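Local coordinates for protein rubisco operon transcriptional regulator (Synechocystis sp., PDB 5Y2W) that binds 2-phosphoglycolate in its regulatory domain and probably acts as a LysR-type global repressor that coordinates carbon and nitrogen metabolism, at residues Glu108-Arg113 with Gly155-Ser160. Sequence-based numbering, arbitrary orientation.
With PGA (2-phosphoglycolic acid), chain B.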
loop_
_atom_site.group_PDB
_atom_site.type_symbol
_atom_site.label_atom_id
_atom_site.label_comp_id
_atom_site.label_asym_id
_atom_site.label_seq_id
_atom_site.Cartn_x
_atom_site.Cartn_y
_atom_site.Cartn_z
ATOM N N GLU A 108 11.296 -5.805 -23.082
ATOM C CA GLU A 108 9.956 -5.417 -22.670
ATOM C C GLU A 108 9.982 -4.291 -21.688
ATOM O O GLU A 108 10.891 -4.203 -20.857
ATOM C CB GLU A 108 9.240 -6.559 -21.978
ATOM C CG GLU A 108 8.739 -7.627 -22.918
ATOM C CD GLU A 108 7.444 -7.258 -23.650
ATOM O OE1 GLU A 108 6.578 -6.512 -23.079
ATOM O OE2 GLU A 108 7.312 -7.718 -24.821
ATOM N N ALA A 109 8.983 -3.401 -21.798
ATOM C CA ALA A 109 8.834 -2.291 -20.867
ATOM C C ALA A 109 8.395 -2.949 -19.567
ATOM O O ALA A 109 7.407 -3.719 -19.534
ATOM C CB ALA A 109 7.788 -1.278 -21.327
ATOM N N PHE A 110 9.144 -2.661 -18.515
ATOM C CA PHE A 110 9.034 -3.391 -17.249
ATOM C C PHE A 110 9.107 -2.427 -16.059
ATOM O O PHE A 110 10.094 -1.699 -15.888
ATOM C CB PHE A 110 10.148 -4.403 -17.151
ATOM C CG PHE A 110 9.960 -5.405 -16.054
ATOM C CD1 PHE A 110 10.268 -5.078 -14.747
ATOM C CD2 PHE A 110 9.476 -6.659 -16.336
ATOM C CE1 PHE A 110 10.073 -5.996 -13.723
ATOM C CE2 PHE A 110 9.276 -7.587 -15.339
ATOM C CZ PHE A 110 9.587 -7.252 -14.019
ATOM N N ILE A 111 8.080 -2.459 -15.222
ATOM C CA ILE A 111 8.002 -1.551 -14.113
ATOM C C ILE A 111 8.593 -2.216 -12.925
ATOM O O ILE A 111 8.193 -3.337 -12.586
ATOM C CB ILE A 111 6.538 -1.194 -13.823
ATOM C CG1 ILE A 111 5.866 -0.611 -15.089
ATOM C CG2 ILE A 111 6.460 -0.217 -12.652
ATOM C CD1 ILE A 111 4.406 -0.966 -15.240
ATOM N N MET A 112 9.480 -1.542 -12.233
ATOM C CA MET A 112 10.109 -2.151 -11.065
ATOM C C MET A 112 9.562 -1.559 -9.761
ATOM O O MET A 112 9.102 -0.437 -9.716
ATOM C CB MET A 112 11.600 -1.881 -11.089
ATOM C CG MET A 112 12.408 -2.704 -12.065
ATOM S SD MET A 112 12.851 -4.359 -11.472
ATOM C CE MET A 112 13.776 -5.113 -12.817
ATOM N N ARG A 113 9.588 -2.346 -8.701
ATOM C CA ARG A 113 9.367 -1.880 -7.347
ATOM C C ARG A 113 10.579 -1.033 -6.906
ATOM O O ARG A 113 11.633 -1.051 -7.568
ATOM C CB ARG A 113 9.243 -3.110 -6.407
ATOM C CG ARG A 113 7.910 -3.837 -6.463
ATOM C CD ARG A 113 6.821 -3.132 -5.696
ATOM N NE ARG A 113 7.266 -2.937 -4.319
ATOM C CZ ARG A 113 7.192 -3.837 -3.337
ATOM N NH1 ARG A 113 7.772 -3.548 -2.159
ATOM N NH2 ARG A 113 6.561 -5.005 -3.531
ATOM N N GLY A 155 3.422 -1.044 -19.161
ATOM C CA GLY A 155 4.313 -2.189 -19.292
ATOM C C GLY A 155 3.853 -3.402 -18.492
ATOM O O GLY A 155 2.707 -3.501 -18.138
ATOM N N ILE A 156 4.776 -4.313 -18.237
ATOM C CA ILE A 156 4.523 -5.507 -17.436
ATOM C C ILE A 156 5.381 -5.380 -16.207
ATOM O O ILE A 156 6.243 -4.512 -16.127
ATOM C CB ILE A 156 4.884 -6.778 -18.214
ATOM C CG1 ILE A 156 6.369 -6.818 -18.493
ATOM C CG2 ILE A 156 4.162 -6.774 -19.539
ATOM C CD1 ILE A 156 6.787 -8.081 -19.206
ATOM N N SER A 157 5.073 -6.205 -15.234
ATOM C CA SER A 157 5.840 -6.307 -14.001
ATOM C C SER A 157 5.754 -7.740 -13.455
ATOM O O SER A 157 5.105 -8.594 -14.028
ATOM C CB SER A 157 5.274 -5.378 -12.937
ATOM O OG SER A 157 6.265 -5.105 -11.931
ATOM N N VAL A 158 6.453 -7.995 -12.350
ATOM C CA VAL A 158 6.334 -9.268 -11.620
ATOM C C VAL A 158 5.951 -8.853 -10.224
ATOM O O VAL A 158 6.615 -7.984 -9.638
ATOM C CB VAL A 158 7.663 -10.027 -11.583
ATOM C CG1 VAL A 158 7.638 -11.095 -10.486
ATOM C CG2 VAL A 158 8.037 -10.617 -12.962
ATOM N N LEU A 159 4.848 -9.406 -9.736
ATOM C CA LEU A 159 4.374 -9.123 -8.409
ATOM C C LEU A 159 3.914 -10.457 -7.789
ATOM O O LEU A 159 3.634 -11.422 -8.506
ATOM C CB LEU A 159 3.141 -8.203 -8.480
ATOM C CG LEU A 159 3.203 -6.771 -9.021
ATOM C CD1 LEU A 159 1.812 -6.132 -9.087
ATOM C CD2 LEU A 159 4.122 -5.992 -8.145
ATOM N N SER A 160 3.756 -10.468 -6.477
ATOM C CA SER A 160 3.067 -11.559 -5.787
ATOM C C SER A 160 1.698 -11.733 -6.330
ATOM O O SER A 160 0.940 -10.772 -6.449
ATOM C CB SER A 160 2.920 -11.275 -4.290
ATOM O OG SER A 160 2.218 -12.342 -3.698
HETATM P P PGA B . 8.525 -6.678 -0.884
HETATM O O1P PGA B . 8.074 -8.172 -0.462
HETATM O O2P PGA B . 7.464 -5.766 -0.362
HETATM O O3P PGA B . 8.646 -6.744 -2.415
HETATM O O4P PGA B . 9.739 -6.429 -0.070
HETATM C C2 PGA B . 6.841 -8.801 -0.735
HETATM C C1 PGA B . 7.004 -10.249 -1.177
HETATM O O1 PGA B . 5.969 -10.931 -1.458
HETATM O O2 PGA B . 8.164 -10.707 -1.242
#
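With chi1 at -167°, CG of Phe110 points away from its own backbone N, beside the carbonyl carbon, and the ring lies along Ile156 to Val158, while Ser157 turns OG back to the carbonyl of Ile111 with a chi1 of -159°. The two segments meet in the periplasmic-binding-protein fold of the LysR regulatory domain, where the loop leading to helix 118-129 runs beside strand 157-160, an outer strand of a three-stranded antiparallel sheet in this chain. A single bridge of parallel type joins Phe110 and Ile156. Ile156 N donates to Ala109 O at 3.0 Å, nearly straight at 172°, and Ile111 N returns the bond to Ile156 O at 2.9 Å. Beyond this pair the serine hydroxyl continues the pairing in place of a backbone amide: OG of Ser157 gives its proton to O of Ile111 at 2.7 Å, so one side chain ties Ser157 to the 108-113 segment.

The Phe110 ring packs against both backbone and side chains of 156-158. CA of Ser157 sits over one face, 4.1 Å from the centroid, in a CH-pi contact, and Ile156 O lies toward the rim of the same face. CG2 of Val158 meets the edge at CZ, in the ring plane (3.9 Å). CG1 of Ile156 touches CD2 (3.8 Å), the side chains of Ile156 and Phe110 crossing at about a right angle. Phe127 stacks edge-to-face with this buried ring.

At the C-terminal end of the 108-113 segment, Arg113 enters the ligand pocket, its chain bent at two torsions. Asn143 OD1 accepts a hydrogen bond from NH2, helping to set the guanidinium, whose edge faces phosphate oxygen O2P, near its plane: NH1 donates to O2P of 2-phosphoglycolate at 2.9 Å, with NH2 adding a weak bond to the same oxygen.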